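Local coordinates for protein MerB2 (Bacillus megaterium, PDB 5C17) that probably cleaves the carbon-mercury bond of organomercurial compounds, as an alkylmercury lyase, and is captured here with a mercury(II) ion bound, at residues T48-T52 against K53-S57; Q37-T40 against E41-I45. All coordinates share one frame; numbering follows the deposited sequence. Where two conformers were deposited one is given.

How the contacts relate
Two successive helix starts illustrate how a short loop hands the chain over to a helix. Contact 2 comes first, where the loop 37-40 leads from helix 22-34 into helix 41-48; contact 1 follows, where the chain leaves helix 41-48 and turns into helix 52-64. Their centres lie about 11 Å apart on the same side of the chain's centre, and they touch through packing: Thr52 CG2 is 3.7 Å from Ile45 CD1, and Gln56 CA is 3.6 Å from Glu41 OE1. Helix 41-48 opens in contact 2 and ends at contact 1. The three helices, followed by strands 68-70 and 76-79, resemble a winged helix-turn-helix, in which contact 1 forms the turn.

Contact 1 of 2, residues T48-T52 against K53-S57; sequences TGINT and KTVQS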
ATOM      1  N   THR A  48      -7.550  14.942 -16.063  1.00 10.91           N
ATOM      2  CA  THR A  48      -8.811  14.211 -15.949  1.00 11.28           C
ATOM      3  C   THR A  48      -9.965  14.925 -16.646  1.00 11.45           C
ATOM      4  O   THR A  48     -10.961  14.284 -16.987  1.00 12.61           O
ATOM      5  CB  THR A  48      -9.260  13.964 -14.505  1.00 10.32           C
ATOM      6  OG1 THR A  48      -9.604  15.199 -13.883  1.00 10.63           O
ATOM      7  CG2 THR A  48      -8.203  13.232 -13.709  1.00 10.45           C
ATOM      8  N   GLY A  49      -9.875  16.244 -16.784  1.00 12.06           N
ATOM      9  CA  GLY A  49     -10.981  17.003 -17.329  1.00 13.22           C
ATOM     10  C   GLY A  49     -12.150  17.187 -16.373  1.00 14.35           C
ATOM     11  O   GLY A  49     -13.202  17.680 -16.770  1.00 16.10           O
ATOM     12  N   ILE A  50     -11.977  16.783 -15.116  1.00 13.12           N
ATOM     13  CA  ILE A  50     -13.026  16.890 -14.111  1.00 12.74           C
ATOM     14  C   ILE A  50     -13.108  18.337 -13.610  1.00 13.18           C
ATOM     15  O   ILE A  50     -12.105  19.017 -13.519  1.00 14.41           O
ATOM     16  CB  ILE A  50     -12.740  15.878 -12.969  1.00 13.04           C
ATOM     17  CG1 ILE A  50     -12.793  14.450 -13.529  1.00 12.99           C
ATOM     18  CG2 ILE A  50     -13.740  16.017 -11.830  1.00 13.91           C
ATOM     19  CD1 ILE A  50     -12.295  13.390 -12.604  1.00 13.78           C
ATOM     20  N   ASN A  51     -14.319  18.785 -13.300  1.00 14.39           N
ATOM     21  CA  ASN A  51     -14.554  20.119 -12.762  1.00 16.32           C
ATOM     22  C   ASN A  51     -13.629  20.379 -11.583  1.00 14.22           C
ATOM     23  O   ASN A  51     -13.352  19.480 -10.791  1.00 13.45           O
ATOM     24  CB  ASN A  51     -16.012  20.274 -12.326  1.00 22.71           C
ATOM     25  CG  ASN A  51     -16.195  21.348 -11.272  1.00 29.29           C
ATOM     26  OD1 ASN A  51     -16.228  21.061 -10.076  1.00 31.76           O
ATOM     27  ND2 ASN A  51     -16.315  22.595 -11.713  1.00 33.09           N
ATOM     28  N   THR A  52     -13.154  21.613 -11.465  1.00 13.69           N
ATOM     29  CA  THR A  52     -12.154  21.928 -10.448  1.00 13.83           C
ATOM     30  C   THR A  52     -12.707  21.777  -9.029  1.00 13.70           C
ATOM     31  O   THR A  52     -11.975  21.367  -8.135  1.00 14.15           O
ATOM     32  CB  THR A  52     -11.513  23.333 -10.663  1.00 14.33           C
ATOM     33  OG1 THR A  52     -12.462  24.350 -10.372  1.00 15.76           O
ATOM     34  CG2 THR A  52     -11.041  23.477 -12.091  1.00 15.42           C
ATOM     35  N   LYS A  53     -13.989  22.060  -8.819  1.00 13.54           N
ATOM     36  CA  LYS A  53     -14.573  21.902  -7.488  1.00 14.46           C
ATOM     37  C   LYS A  53     -14.676  20.430  -7.103  1.00 13.25           C
ATOM     38  O   LYS A  53     -14.486  20.067  -5.943  1.00 13.47           O
ATOM     39  CB  LYS A  53     -15.937  22.589  -7.393  1.00 18.07           C
ATOM     40  CG  LYS A  53     -15.826  24.115  -7.435  1.00 22.44           C
ATOM     41  CD  LYS A  53     -17.146  24.794  -7.086  1.00 27.05           C
ATOM     42  CE  LYS A  53     -16.970  26.297  -6.882  1.00 30.56           C
ATOM     43  NZ  LYS A  53     -15.873  26.644  -5.910  1.00 32.63           N
ATOM     44  N   THR A  54     -14.958  19.572  -8.077  1.00 12.25           N
ATOM     45  CA  THR A  54     -15.044  18.131  -7.813  1.00 12.64           C
ATOM     46  C   THR A  54     -13.662  17.563  -7.547  1.00 11.47           C
ATOM     47  O   THR A  54     -13.487  16.762  -6.632  1.00 11.26           O
ATOM     48  CB  THR A  54     -15.733  17.386  -8.963  1.00 13.85           C
ATOM     49  OG1 THR A  54     -17.061  17.888  -9.105  1.00 15.89           O
ATOM     50  CG2 THR A  54     -15.795  15.879  -8.714  1.00 13.36           C
ATOM     51  N   VAL A  55     -12.655  17.980  -8.305  1.00 11.95           N
ATOM     52  CA  VAL A  55     -11.303  17.529  -8.009  1.00 11.18           C
ATOM     53  C   VAL A  55     -10.936  17.900  -6.575  1.00 11.95           C
ATOM     54  O   VAL A  55     -10.410  17.089  -5.828  1.00 11.94           O
ATOM     55  CB  VAL A  55     -10.284  18.118  -8.985  1.00 12.03           C
ATOM     56  CG1 VAL A  55      -8.845  17.853  -8.511  1.00 13.75           C
ATOM     57  CG2 VAL A  55     -10.513  17.538 -10.379  1.00 12.70           C
ATOM     58  N   GLN A  56     -11.209  19.138  -6.192  1.00 11.68           N
ATOM     59  CA  GLN A  56     -10.891  19.606  -4.860  1.00 12.92           C
ATOM     60  C   GLN A  56     -11.577  18.760  -3.787  1.00 12.02           C
ATOM     61  O   GLN A  56     -10.942  18.339  -2.819  1.00 12.08           O
ATOM     62  CB  GLN A  56     -11.301  21.071  -4.740  1.00 14.49           C
ATOM     63  CG  GLN A  56     -11.245  21.662  -3.333  1.00 20.27           C
ATOM     64  CD  GLN A  56     -11.579  23.161  -3.332  1.00 26.72           C
ATOM     65  OE1 GLN A  56     -10.743  23.993  -2.984  1.00 30.37           O
ATOM     66  NE2 GLN A  56     -12.797  23.501  -3.747  1.00 28.65           N
ATOM     67  N   SER A  57     -12.869  18.498  -3.960  1.00 11.91           N
ATOM     68  CA  SER A  57     -13.608  17.781  -2.927  0.76 12.54           C
ATOM     69  C   SER A  57     -13.222  16.315  -2.853  1.00 11.44           C
ATOM     70  O   SER A  57     -13.125  15.758  -1.753  1.00 11.79           O
ATOM     71  CB  SER A  57     -15.114  17.954  -3.111  0.76 14.40           C
ATOM     72  OG  SER A  57     -15.563  17.389  -4.322  0.76 14.98           O
TER
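Asn51 and Thr54 show how a side chain can close the open start of a helix. Asn51 holds the N-cap position of helix 52-64, and its OD1 accepts the backbone N-H of Thr54 at 2.8 Å, the donor tilted 25° from the carbonyl plane of the amide. With CG anti to the backbone N (chi1 156°), the amide is carried forward over the first turn, and OD1 also comes within 3.1 Å of Lys53 CB. The backbone adds the regular helical bonds: Val55 N gives its hydrogen to Asn51 O at 3.0 Å, and Gln56 N does the same to Thr52 O at 3.1 Å.

The tighter packing lies on the inner face. The branched side chain of Ile50 rests against the helix, its CG2 meeting Thr54 CG2 at 3.7 Å while the two side chains cross at about a right angle. Ile50 CB lies 3.8 Å from Val55 CG2; Val55 is the buried member of the group. The outer side is looser and open to solvent: Asn51, Thr52, Lys53 and Gln56 are exposed there, though Thr52 and Gln56 also touch Ile45 and Glu41 of helix 41-48. The lysine chain leads away from the loop, bent at its last torsion.

Upstream, Gly49 takes a positive phi, favourable for glycine, as the chain leaves the preceding helix. Thr48 OG1 accepts Ile50 N at 3.1 Å, an ST turn at the end of helix 41-48, and the same hydroxyl bonds with Leu44 O. The turn as a whole links helix 41-48 to helix 52-64: Val55 packs on Leu44 and Ile45 of the former, Ile50 reaches Ile25 of helix 22-34, and both Ile50 and Thr54 touch Glu21 in the loop that precedes it.

Contact 2 of 2, residues Q37-T40 against E41-I45; sequences QAVT and ESSLI
Thr40 and Ser42 turn their hydroxyls to each other at the start of helix 41-48, with OG1 and OG 3.1 Å apart in a hydrogen bond whose donor could be either. Thr40 occupies the N-cap position. Its OG1 sits between the backbone N and the carbonyl carbon (chi1 61°), which directs the oxygen over the first turn and leaves the methyl anti to the carbonyl carbon. The carbonyl of the same residue faces the helix, and Leu44 N donates to Thr40 O at 3.1 Å. Ser43 OG, in the conformer described, donates to Thr40 O at 2.7 Å from a position tilted 21° out of the carbonyl plane. In this conformer the oxygen has one backbone and one side-chain donor; the second is less certain, since Ser43 was modelled in two positions.

Apolar side chains meet beside this polar cluster. Val39 and Leu44, both buried, approach at about a right angle, the valine presenting a single methyl: Val39 CG1, placed anti to the backbone N, reaches Leu44 CG at 3.7 Å. In the same conformer of Ser43 that methyl also lies 3.4 Å from Ser43 OG.

Leu44 packs against Thr28 and Ile29 of helix 22-34 and, together with Glu41, against Val59 of helix 52-64. With an alanine in place of this leucine, Val39 CG1 would probably lose its apolar partner and a gap would open toward both of those helices. The loop is tied to a strand and to a helix: Val39 shares backbone hydrogen bonds with Ile76 of strand 76-79, while its side chain touches Ser32 of helix 22-34, which places this helix start where three helices and a strand converge.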
ATOM      1  N   GLN A  37       6.572  10.790 -10.191  1.00 16.01           N
ATOM      2  CA  GLN A  37       6.136  12.170 -10.364  1.00 17.17           C
ATOM      3  C   GLN A  37       5.102  12.540  -9.312  1.00 14.98           C
ATOM      4  O   GLN A  37       3.998  11.999  -9.301  1.00 15.39           O
ATOM      5  CB  GLN A  37       5.547  12.333 -11.770  1.00 21.67           C
ATOM      6  CG  GLN A  37       4.956  13.709 -12.075  1.00 26.66           C
ATOM      7  CD  GLN A  37       5.988  14.820 -12.029  1.00 30.87           C
ATOM      8  OE1 GLN A  37       6.903  14.872 -12.860  1.00 32.95           O
ATOM      9  NE2 GLN A  37       5.848  15.725 -11.052  1.00 32.30           N
ATOM     10  N   ALA A  38       5.445  13.493  -8.449  1.00 14.64           N
ATOM     11  CA  ALA A  38       4.484  14.050  -7.513  1.00 14.42           C
ATOM     12  C   ALA A  38       3.354  14.714  -8.289  1.00 13.56           C
ATOM     13  O   ALA A  38       3.551  15.179  -9.428  1.00 15.30           O
ATOM     14  CB  ALA A  38       5.149  15.041  -6.599  1.00 15.16           C
ATOM     15  N   VAL A  39       2.187  14.791  -7.666  1.00 11.92           N
ATOM     16  CA  VAL A  39       0.971  15.231  -8.331  1.00 12.71           C
ATOM     17  C   VAL A  39       0.424  16.491  -7.684  1.00 11.62           C
ATOM     18  O   VAL A  39       0.441  16.644  -6.471  1.00 12.30           O
ATOM     19  CB  VAL A  39      -0.097  14.103  -8.288  1.00 13.62           C
ATOM     20  CG1 VAL A  39      -1.369  14.526  -8.985  1.00 14.14           C
ATOM     21  CG2 VAL A  39       0.456  12.844  -8.943  1.00 14.52           C
ATOM     22  N   THR A  40      -0.054  17.401  -8.517  1.00 13.56           N
ATOM     23  CA  THR A  40      -0.713  18.608  -8.045  1.00 14.62           C
ATOM     24  C   THR A  40      -2.156  18.636  -8.499  1.00 13.19           C
ATOM     25  O   THR A  40      -2.536  17.898  -9.406  1.00 13.59           O
ATOM     26  CB  THR A  40      -0.060  19.846  -8.610  1.00 17.29           C
ATOM     27  OG1 THR A  40      -0.168  19.820 -10.038  1.00 18.20           O
ATOM     28  CG2 THR A  40       1.395  19.932  -8.206  1.00 19.74           C
ATOM     29  N   GLU A  41      -2.963  19.482  -7.863  1.00 12.80           N
ATOM     30  CA  GLU A  41      -4.359  19.558  -8.258  1.00 12.79           C
ATOM     31  C   GLU A  41      -4.503  20.106  -9.674  1.00 11.22           C
ATOM     32  O   GLU A  41      -5.384  19.664 -10.400  1.00 11.53           O
ATOM     33  CB  GLU A  41      -5.239  20.320  -7.261  1.00 14.27           C
ATOM     34  CG  GLU A  41      -5.532  19.546  -5.997  1.00 16.86           C
ATOM     35  CD  GLU A  41      -6.593  20.191  -5.108  1.00 19.44           C
ATOM     36  OE1 GLU A  41      -7.578  20.787  -5.621  1.00 18.17           O
ATOM     37  OE2 GLU A  41      -6.440  20.096  -3.878  1.00 22.52           O
ATOM     38  N   SER A  42      -3.643  21.046 -10.084  1.00 10.66           N
ATOM     39  CA  SER A  42      -3.705  21.532 -11.462  1.00 11.15           C
ATOM     40  C   SER A  42      -3.464  20.397 -12.441  1.00 10.18           C
ATOM     41  O   SER A  42      -4.147  20.307 -13.452  1.00 11.24           O
ATOM     42  CB  SER A  42      -2.717  22.654 -11.740  1.00 12.32           C
ATOM     43  OG  SER A  42      -1.380  22.270 -11.570  1.00 13.56           O
ATOM     44  N   SER A  43      -2.529  19.502 -12.152  0.95 10.27           N
ATOM     45  CA  SER A  43      -2.243  18.424 -13.081  0.50 10.87           C
ATOM     46  C   SER A  43      -3.463  17.500 -13.168  1.00  9.77           C
ATOM     47  O   SER A  43      -3.817  17.039 -14.252  1.00 10.79           O
ATOM     48  CB  SER A  43      -0.973  17.652 -12.687  0.50 12.48           C
ATOM     49  OG  SER A  43      -1.143  16.840 -11.525  0.50 13.03           O
ATOM     50  N   LEU A  44      -4.121  17.264 -12.030  1.00  9.44           N
ATOM     51  CA  LEU A  44      -5.323  16.429 -12.016  1.00  9.09           C
ATOM     52  C   LEU A  44      -6.445  17.063 -12.820  1.00 10.23           C
ATOM     53  O   LEU A  44      -7.120  16.392 -13.594  1.00 11.51           O
ATOM     54  CB  LEU A  44      -5.784  16.187 -10.589  1.00 10.92           C
ATOM     55  CG  LEU A  44      -4.918  15.202  -9.820  1.00 11.34           C
ATOM     56  CD1 LEU A  44      -5.361  15.191  -8.368  1.00 11.79           C
ATOM     57  CD2 LEU A  44      -5.009  13.813 -10.416  1.00 12.85           C
ATOM     58  N   ILE A  45      -6.650  18.357 -12.635  1.00 10.42           N
ATOM     59  CA  ILE A  45      -7.673  19.061 -13.359  1.00 12.19           C
ATOM     60  C   ILE A  45      -7.405  18.973 -14.862  1.00 11.66           C
ATOM     61  O   ILE A  45      -8.285  18.608 -15.646  1.00 13.31           O
ATOM     62  CB  ILE A  45      -7.696  20.524 -12.900  1.00 12.96           C
ATOM     63  CG1 ILE A  45      -8.277  20.615 -11.492  1.00 13.72           C
ATOM     64  CG2 ILE A  45      -8.475  21.408 -13.890  1.00 15.13           C
ATOM     65  CD1 ILE A  45      -7.949  21.930 -10.817  1.00 15.74           C
TER